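Local coordinates for 15-O-acetyltransferase (Fusarium sporotrichioides, PDB 3FOT), which acetylates the 15-hydroxyl group of trichothecene precursors in the biosynthesis of mycotoxins such as T-2 toxin, at residues S246-K251 with L406-L411; T253-A258 with N415-Y420; A360-I365 with R398-N403. One frame throughout, in Å; residues are numbered along the deposited sequence.

Contact 1 (S246-K251 with L406-L411); sequences SEFDDK and LQALGL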
loop_
_atom_site.group_PDB
_atom_site.type_symbol
_atom_site.label_atom_id
_atom_site.label_comp_id
_atom_site.label_asym_id
_atom_site.label_seq_id
_atom_site.Cartn_x
_atom_site.Cartn_y
_atom_site.Cartn_z
ATOM N N SER A 246 -11.516 9.691 28.889
ATOM C CA SER A 246 -12.780 9.078 28.436
ATOM C C SER A 246 -13.209 9.470 27.013
ATOM O O SER A 246 -13.846 8.669 26.330
ATOM C CB SER A 246 -13.910 9.361 29.427
ATOM O OG SER A 246 -14.123 10.752 29.477
ATOM N N GLU A 247 -12.876 10.681 26.562
ATOM C CA GLU A 247 -13.182 11.073 25.180
ATOM C C GLU A 247 -12.483 10.118 24.207
ATOM O O GLU A 247 -13.082 9.655 23.227
ATOM C CB GLU A 247 -12.728 12.510 24.904
ATOM N N PHE A 248 -11.225 9.816 24.505
ATOM C CA PHE A 248 -10.443 8.862 23.720
ATOM C C PHE A 248 -11.100 7.471 23.748
ATOM O O PHE A 248 -11.319 6.858 22.698
ATOM C CB PHE A 248 -8.990 8.832 24.228
ATOM C CG PHE A 248 -8.116 7.808 23.547
ATOM C CD1 PHE A 248 -7.743 7.961 22.203
ATOM C CD2 PHE A 248 -7.636 6.712 24.253
ATOM C CE1 PHE A 248 -6.925 7.023 21.586
ATOM C CE2 PHE A 248 -6.798 5.746 23.635
ATOM C CZ PHE A 248 -6.450 5.916 22.294
ATOM N N ASP A 249 -11.441 6.979 24.937
ATOM C CA ASP A 249 -12.099 5.679 25.036
ATOM C C ASP A 249 -13.390 5.632 24.213
ATOM O O ASP A 249 -13.652 4.643 23.509
ATOM C CB ASP A 249 -12.437 5.341 26.487
ATOM C CG ASP A 249 -11.208 5.131 27.351
ATOM O OD1 ASP A 249 -10.112 4.822 26.808
ATOM O OD2 ASP A 249 -11.339 5.302 28.591
ATOM N N ASP A 250 -14.205 6.684 24.320
ATOM C CA ASP A 250 -15.496 6.710 23.624
ATOM C C ASP A 250 -15.298 6.694 22.100
ATOM O O ASP A 250 -16.019 6.021 21.384
ATOM C CB ASP A 250 -16.282 7.965 23.996
ATOM C CG ASP A 250 -16.777 7.967 25.445
ATOM O OD1 ASP A 250 -16.800 6.910 26.109
ATOM O OD2 ASP A 250 -17.150 9.070 25.912
ATOM N N LYS A 251 -14.325 7.456 21.620
ATOM C CA LYS A 251 -14.055 7.541 20.191
ATOM C C LYS A 251 -13.525 6.184 19.686
ATOM O O LYS A 251 -13.908 5.727 18.604
ATOM C CB LYS A 251 -13.022 8.634 19.949
ATOM C CG LYS A 251 -13.246 9.637 18.811
ATOM C CD LYS A 251 -14.462 9.483 17.943
ATOM C CE LYS A 251 -14.294 10.352 16.684
ATOM N NZ LYS A 251 -15.572 10.994 16.225
ATOM N N LEU A 406 -5.789 10.863 17.049
ATOM C CA LEU A 406 -6.194 9.879 16.016
ATOM C C LEU A 406 -5.182 8.753 15.790
ATOM O O LEU A 406 -5.580 7.581 15.676
ATOM C CB LEU A 406 -6.605 10.543 14.691
ATOM C CG LEU A 406 -7.406 9.566 13.807
ATOM C CD1 LEU A 406 -8.786 9.223 14.395
ATOM C CD2 LEU A 406 -7.517 10.083 12.365
ATOM N N GLN A 407 -3.882 9.070 15.754
ATOM C CA GLN A 407 -2.896 7.992 15.544
ATOM C C GLN A 407 -2.900 7.013 16.708
ATOM O O GLN A 407 -2.869 5.799 16.495
ATOM C CB GLN A 407 -1.485 8.503 15.225
ATOM C CG GLN A 407 -0.472 7.370 14.937
ATOM C CD GLN A 407 -0.877 6.455 13.759
ATOM O OE1 GLN A 407 -1.482 6.902 12.787
ATOM N NE2 GLN A 407 -0.531 5.175 13.858
ATOM N N ALA A 408 -2.980 7.530 17.937
ATOM C CA ALA A 408 -3.095 6.647 19.102
ATOM C C ALA A 408 -4.333 5.743 19.014
ATOM O O ALA A 408 -4.291 4.570 19.402
ATOM C CB ALA A 408 -3.125 7.476 20.422
ATOM N N LEU A 409 -5.429 6.300 18.507
ATOM C CA LEU A 409 -6.691 5.559 18.372
ATOM C C LEU A 409 -6.522 4.435 17.354
ATOM O O LEU A 409 -7.002 3.341 17.575
ATOM C CB LEU A 409 -7.840 6.492 17.965
ATOM C CG LEU A 409 -9.223 5.904 17.650
ATOM C CD1 LEU A 409 -10.381 6.859 18.029
ATOM C CD2 LEU A 409 -9.314 5.578 16.147
ATOM N N GLY A 410 -5.863 4.740 16.236
ATOM C CA GLY A 410 -5.584 3.731 15.195
ATOM C C GLY A 410 -4.864 2.531 15.772
ATOM O O GLY A 410 -5.252 1.393 15.544
ATOM N N LEU A 411 -3.806 2.787 16.528
ATOM C CA LEU A 411 -3.001 1.712 17.089
ATOM C C LEU A 411 -3.861 0.833 17.989
ATOM O O LEU A 411 -3.819 -0.388 17.917
ATOM C CB LEU A 411 -1.803 2.282 17.860
ATOM C CG LEU A 411 -0.814 3.113 17.037
ATOM C CD1 LEU A 411 0.264 3.673 17.964
ATOM C CD2 LEU A 411 -0.195 2.309 15.886
#
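Phe-248 meets the 406-411 helix with the edge of its ring. Its CG stands anti to the backbone N (chi1 176°), a setting that carries the ring across between two helical segments whose axes come no nearer than 10.5 Å and run at 51° to each other. Among the apolar contacts, one corner of the ring serves two successive residues: CE1 of Phe-248 is 3.8 Å from CB of Leu-409 and 4.0 Å from CB of Ala-408. The second apolar patch lies about a turn further on, where CD1 of Leu-409 rests 3.7 Å from CB of Lys-251. That lysine then bends sharply at chi2 (-2°) and takes its amine away from the leucine. Contacts with the backbone fill the rest. CE1 of Phe-248 is 3.5 Å from N of Leu-409, and CZ of Phe-248 is 3.9 Å from O of Ala-408; both approach the rim of the ring roughly in its plane. CD1 of Leu-409 touches C of Lys-251 at 3.6 Å. The side chain of Leu-409 is about 7 Å from that of His-414, which binds 15-deacetylcalonectrin. Helices 246-264 and 406-423 are also joined by a salt bridge from Asp-249 to Arg-412. Phe-405 meets Phe-248 edge-to-face, while Trp-400, near the end of helix 379-401, packs on Leu-409 and takes Lys-251 in a cation-pi contact, making this a three-helix junction.

Contact 2 (T253-A258 with N415-Y420); sequences TEYTSA and NFEASY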
loop_
_atom_site.group_PDB
_atom_site.type_symbol
_atom_site.label_atom_id
_atom_site.label_comp_id
_atom_site.label_asym_id
_atom_site.label_seq_id
_atom_site.Cartn_x
_atom_site.Cartn_y
_atom_site.Cartn_z
ATOM N N THR A 253 -14.278 3.278 20.994
ATOM C CA THR A 253 -15.475 2.437 21.015
ATOM C C THR A 253 -16.405 2.742 19.826
ATOM O O THR A 253 -17.048 1.835 19.274
ATOM C CB THR A 253 -16.225 2.618 22.357
ATOM O OG1 THR A 253 -15.426 2.071 23.405
ATOM C CG2 THR A 253 -17.569 1.915 22.341
ATOM N N GLU A 254 -16.475 4.011 19.427
ATOM C CA GLU A 254 -17.256 4.380 18.262
ATOM C C GLU A 254 -16.692 3.687 17.025
ATOM O O GLU A 254 -17.447 3.156 16.201
ATOM C CB GLU A 254 -17.237 5.889 18.039
ATOM C CG GLU A 254 -18.192 6.310 16.936
ATOM C CD GLU A 254 -18.087 7.779 16.582
ATOM O OE1 GLU A 254 -17.528 8.549 17.381
ATOM O OE2 GLU A 254 -18.582 8.157 15.498
ATOM N N TYR A 255 -15.365 3.679 16.905
ATOM C CA TYR A 255 -14.744 2.964 15.792
ATOM C C TYR A 255 -14.967 1.444 15.856
ATOM O O TYR A 255 -15.385 0.835 14.863
ATOM C CB TYR A 255 -13.258 3.317 15.607
ATOM C CG TYR A 255 -12.663 2.510 14.467
ATOM C CD1 TYR A 255 -12.626 3.013 13.152
ATOM C CD2 TYR A 255 -12.202 1.212 14.678
ATOM C CE1 TYR A 255 -12.097 2.228 12.087
ATOM C CE2 TYR A 255 -11.697 0.437 13.630
ATOM C CZ TYR A 255 -11.655 0.949 12.345
ATOM O OH TYR A 255 -11.133 0.126 11.347
ATOM N N THR A 256 -14.689 0.808 16.996
ATOM C CA THR A 256 -14.838 -0.657 17.068
ATOM C C THR A 256 -16.293 -1.102 16.872
ATOM O O THR A 256 -16.550 -2.144 16.262
ATOM C CB THR A 256 -14.243 -1.261 18.357
ATOM O OG1 THR A 256 -14.962 -0.762 19.498
ATOM C CG2 THR A 256 -12.762 -0.878 18.480
ATOM N N SER A 257 -17.244 -0.296 17.355
ATOM C CA SER A 257 -18.655 -0.557 17.099
ATOM C C SER A 257 -18.990 -0.492 15.610
ATOM O O SER A 257 -19.669 -1.388 15.091
ATOM C CB SER A 257 -19.543 0.391 17.905
ATOM O OG SER A 257 -19.471 0.038 19.277
ATOM N N ALA A 258 -18.491 0.543 14.924
ATOM C CA ALA A 258 -18.640 0.663 13.462
ATOM C C ALA A 258 -17.976 -0.488 12.702
ATOM O O ALA A 258 -18.523 -0.996 11.704
ATOM C CB ALA A 258 -18.093 1.974 12.968
ATOM N N ASN A 415 -5.193 -2.922 16.997
ATOM C CA ASN A 415 -4.901 -4.065 17.880
ATOM C C ASN A 415 -6.172 -4.916 18.094
ATOM O O ASN A 415 -6.158 -6.156 18.003
ATOM C CB ASN A 415 -4.377 -3.602 19.229
ATOM C CG ASN A 415 -2.916 -3.193 19.200
ATOM O OD1 ASN A 415 -2.168 -3.499 18.271
ATOM N ND2 ASN A 415 -2.495 -2.503 20.259
ATOM N N PHE A 416 -7.276 -4.234 18.361
ATOM C CA PHE A 416 -8.552 -4.921 18.538
ATOM C C PHE A 416 -8.972 -5.667 17.260
ATOM O O PHE A 416 -9.403 -6.823 17.302
ATOM C CB PHE A 416 -9.636 -3.944 18.990
ATOM C CG PHE A 416 -11.012 -4.541 18.963
ATOM C CD1 PHE A 416 -11.463 -5.314 20.034
ATOM C CD2 PHE A 416 -11.835 -4.391 17.838
ATOM C CE1 PHE A 416 -12.745 -5.907 19.993
ATOM C CE2 PHE A 416 -13.099 -4.977 17.790
ATOM C CZ PHE A 416 -13.557 -5.728 18.881
ATOM N N GLU A 417 -8.824 -4.997 16.123
ATOM C CA GLU A 417 -9.214 -5.576 14.850
ATOM C C GLU A 417 -8.439 -6.872 14.529
ATOM O O GLU A 417 -9.017 -7.870 14.049
ATOM C CB GLU A 417 -9.005 -4.522 13.769
ATOM C CG GLU A 417 -9.553 -4.897 12.425
ATOM C CD GLU A 417 -9.685 -3.690 11.515
ATOM O OE1 GLU A 417 -9.595 -2.531 11.999
ATOM O OE2 GLU A 417 -9.898 -3.915 10.312
ATOM N N ALA A 418 -7.141 -6.869 14.817
ATOM C CA ALA A 418 -6.300 -8.053 14.624
ATOM C C ALA A 418 -6.794 -9.236 15.457
ATOM O O ALA A 418 -6.919 -10.377 14.965
ATOM C CB ALA A 418 -4.849 -7.718 14.969
ATOM N N SER A 419 -7.127 -8.949 16.712
ATOM C CA SER A 419 -7.673 -9.961 17.612
ATOM C C SER A 419 -9.026 -10.474 17.138
ATOM O O SER A 419 -9.287 -11.698 17.179
ATOM C CB SER A 419 -7.800 -9.363 19.004
ATOM O OG SER A 419 -6.552 -9.444 19.655
ATOM N N TYR A 420 -9.869 -9.558 16.655
ATOM C CA TYR A 420 -11.184 -9.921 16.080
ATOM C C TYR A 420 -11.006 -10.848 14.872
ATOM O O TYR A 420 -11.685 -11.885 14.743
ATOM C CB TYR A 420 -11.978 -8.670 15.672
ATOM C CG TYR A 420 -13.404 -8.963 15.259
ATOM C CD1 TYR A 420 -14.448 -8.871 16.181
ATOM C CD2 TYR A 420 -13.711 -9.341 13.953
ATOM C CE1 TYR A 420 -15.761 -9.151 15.808
ATOM C CE2 TYR A 420 -15.015 -9.632 13.568
ATOM C CZ TYR A 420 -16.038 -9.522 14.501
ATOM O OH TYR A 420 -17.320 -9.807 14.108
#
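Tyr-255 and Glu-417 reach across between the helices, and the tyrosine is the one to follow outward. CB of Tyr-255 begins beside the indole of Trp-400, and further out CD1 and CE1 lie along Val-362 and Ala-360, so strand 358-365 flanks that rim of the ring. On the other rim CE2 of Tyr-255 comes to 4.0 Å from OE1 of Glu-417. At the tip, OH of Tyr-255 is 3.1 Å from the same OE1 of Glu-417, a possible hydrogen bond in the ring plane. The glutamate arrives extended and roughly at right angles to the tyrosine, its carboxylate turned 30° from the ring. The other half is apolar: CG2 of Thr-256 packs 3.7 Å from CD2 of Phe-416. With chi1 at 64°, OG1 of Thr-256 turns back to a weak hydrogen bond to O of Thr-253, and CG2 is left pointing across to Phe-416, which it meets obliquely. The side chains of Glu-417 and His-414 are about 3 Å apart, and His-414 binds 15-deacetylcalonectrin; the tyrosine thus lies probably one shell behind the substrate site. Helix 36-41 packs on Glu-417 through Ile-39, and Leu-9 of the N-terminal segment lies against Thr-256 and Phe-416.

Contact 3 (A360-I365 with R398-N403); sequences AAVVRI and RQWLEN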
loop_
_atom_site.group_PDB
_atom_site.type_symbol
_atom_site.label_atom_id
_atom_site.label_comp_id
_atom_site.label_asym_id
_atom_site.label_seq_id
_atom_site.Cartn_x
_atom_site.Cartn_y
_atom_site.Cartn_z
ATOM N N ALA A 360 -7.275 5.294 11.447
ATOM C CA ALA A 360 -8.612 4.865 11.063
ATOM C C ALA A 360 -9.558 6.068 11.087
ATOM O O ALA A 360 -9.335 7.025 11.831
ATOM C CB ALA A 360 -9.097 3.807 12.035
ATOM N N ALA A 361 -10.579 6.031 10.227
ATOM C CA ALA A 361 -11.689 6.992 10.250
ATOM C C ALA A 361 -12.934 6.239 9.811
ATOM O O ALA A 361 -12.835 5.128 9.293
ATOM C CB ALA A 361 -11.429 8.188 9.297
ATOM N N VAL A 362 -14.111 6.819 10.020
ATOM C CA VAL A 362 -15.326 6.157 9.582
ATOM C C VAL A 362 -16.054 7.112 8.647
ATOM O O VAL A 362 -16.450 8.214 9.043
ATOM C CB VAL A 362 -16.255 5.721 10.757
ATOM C CG1 VAL A 362 -17.489 5.028 10.225
ATOM C CG2 VAL A 362 -15.521 4.791 11.721
ATOM N N VAL A 363 -16.162 6.704 7.390
ATOM C CA VAL A 363 -16.983 7.419 6.410
ATOM C C VAL A 363 -18.459 7.057 6.633
ATOM O O VAL A 363 -18.801 5.885 6.755
ATOM C CB VAL A 363 -16.546 7.038 4.979
ATOM C CG1 VAL A 363 -17.490 7.629 3.908
ATOM C CG2 VAL A 363 -15.135 7.502 4.755
ATOM N N ARG A 364 -19.321 8.073 6.654
ATOM C CA ARG A 364 -20.749 7.887 6.833
ATOM C C ARG A 364 -21.520 8.704 5.826
ATOM O O ARG A 364 -21.277 9.906 5.682
ATOM C CB ARG A 364 -21.174 8.312 8.240
ATOM C CG ARG A 364 -20.632 7.465 9.349
ATOM C CD ARG A 364 -21.087 8.024 10.704
ATOM N NE ARG A 364 -22.472 8.514 10.653
ATOM C CZ ARG A 364 -23.550 7.806 10.979
ATOM N NH1 ARG A 364 -23.441 6.550 11.404
ATOM N NH2 ARG A 364 -24.751 8.362 10.880
ATOM N N ILE A 365 -22.433 8.051 5.114
ATOM C CA ILE A 365 -23.320 8.767 4.195
ATOM C C ILE A 365 -24.748 8.301 4.502
ATOM O O ILE A 365 -25.056 7.124 4.360
ATOM C CB ILE A 365 -22.981 8.519 2.697
ATOM C CG1 ILE A 365 -21.511 8.888 2.380
ATOM C CG2 ILE A 365 -23.992 9.273 1.788
ATOM C CD1 ILE A 365 -20.961 8.249 1.120
ATOM N N ARG A 398 -13.545 14.725 8.618
ATOM C CA ARG A 398 -13.334 15.805 9.597
ATOM C C ARG A 398 -13.541 15.361 11.056
ATOM O O ARG A 398 -12.737 15.702 11.919
ATOM C CB ARG A 398 -14.219 17.014 9.258
ATOM C CG ARG A 398 -13.664 18.348 9.695
ATOM N N GLN A 399 -14.580 14.568 11.320
ATOM C CA GLN A 399 -14.854 14.065 12.666
ATOM C C GLN A 399 -13.713 13.218 13.206
ATOM O O GLN A 399 -13.616 12.983 14.403
ATOM C CB GLN A 399 -16.136 13.218 12.689
ATOM N N TRP A 400 -12.859 12.736 12.315
ATOM C CA TRP A 400 -11.804 11.838 12.737
ATOM C C TRP A 400 -10.464 12.529 12.639
ATOM O O TRP A 400 -9.710 12.553 13.597
ATOM C CB TRP A 400 -11.858 10.543 11.920
ATOM C CG TRP A 400 -13.135 9.779 12.215
ATOM C CD1 TRP A 400 -14.345 9.929 11.597
ATOM C CD2 TRP A 400 -13.327 8.799 13.243
ATOM N NE1 TRP A 400 -15.273 9.095 12.166
ATOM C CE2 TRP A 400 -14.679 8.398 13.188
ATOM C CE3 TRP A 400 -12.487 8.222 14.202
ATOM C CZ2 TRP A 400 -15.215 7.438 14.058
ATOM C CZ3 TRP A 400 -13.009 7.280 15.067
ATOM C CH2 TRP A 400 -14.365 6.887 14.994
ATOM N N LEU A 401 -10.191 13.122 11.483
ATOM C CA LEU A 401 -8.889 13.690 11.190
ATOM C C LEU A 401 -8.509 14.909 12.030
ATOM O O LEU A 401 -7.333 15.159 12.246
ATOM C CB LEU A 401 -8.786 14.034 9.709
ATOM C CG LEU A 401 -9.125 12.990 8.630
ATOM C CD1 LEU A 401 -8.884 13.642 7.262
ATOM C CD2 LEU A 401 -8.353 11.685 8.766
ATOM N N GLU A 402 -9.498 15.660 12.500
ATOM C CA GLU A 402 -9.211 16.874 13.269
ATOM C C GLU A 402 -8.855 16.554 14.721
ATOM O O GLU A 402 -8.506 17.447 15.491
ATOM C CB GLU A 402 -10.383 17.858 13.193
ATOM C CG GLU A 402 -10.760 18.293 11.772
ATOM C CD GLU A 402 -9.600 18.812 10.946
ATOM O OE1 GLU A 402 -9.018 19.862 11.306
ATOM O OE2 GLU A 402 -9.287 18.177 9.914
ATOM N N ASN A 403 -8.913 15.277 15.090
ATOM C CA ASN A 403 -8.637 14.884 16.451
ATOM C C ASN A 403 -7.161 14.583 16.721
ATOM O O ASN A 403 -6.587 13.735 16.048
ATOM C CB ASN A 403 -9.462 13.671 16.803
ATOM C CG ASN A 403 -9.732 13.611 18.243
ATOM O OD1 ASN A 403 -8.800 13.635 19.056
ATOM N ND2 ASN A 403 -11.011 13.595 18.600
HETATM O O HOH W 1 -17.863 9.041 11.073
#
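Ala-360 touches Trp-400 lightly: its O is 4.1 Å from CE3 of Trp-400, reached obliquely. Ala-360 also packs on His-414, the 15-deacetylcalonectrin-binding residue, which puts this part of the strand beside the substrate site. The next residue moves over the indole. CA of Ala-361 sits 4.0 Å from the centroid of the five-membered ring of Trp-400, 24° off the ring normal, a CH-pi contact, while CB of Ala-361 packs 3.6 Å from CB of Trp-400. N of Val-362 lies over the same face, toward its rim, 3.3 Å from NE1 of Trp-400; both are donors and do not bond. CG2 of Val-362, anti to the carbonyl carbon, reaches CZ2 of Trp-400 at 3.5 Å. One water, in the indole plane at its edge, accepts from NE1 of Trp-400 at 2.8 Å and donates to O of Val-362 at 2.6 Å, bridging the indole N-H to the strand backbone. Tyr-397 of the helix packs on Ala-361 and Val-363, and further along N of Arg-364 hydrogen-bonds to OG of Ser-396. The strand pairs antiparallel with 333-340, and helix 379-401 packs against it, with Trp-400 laid between that strand and helix 246-264.

In the fold
Contacts 1 and 2 join the same two helices, 246-264 and 406-423, at successive places along them, whereas contact 3 sets a strand against helix 379-401, which precedes 406-423 in the chain. Contacts 1 and 3 are buried; contact 2 is only partly so, and none is a purely surface contact. Their chemistry differs. Contact 1 is a ring edge and a leucine in apolar packing, contact 3 an indole face under a peptide with a water at its rim, and contact 2, nearest to His-414, sets a tyrosine hydroxyl near a carboxylate beside threonine-phenylalanine packing. Side chains of contact 3 touch both others, so the three form one continuous region.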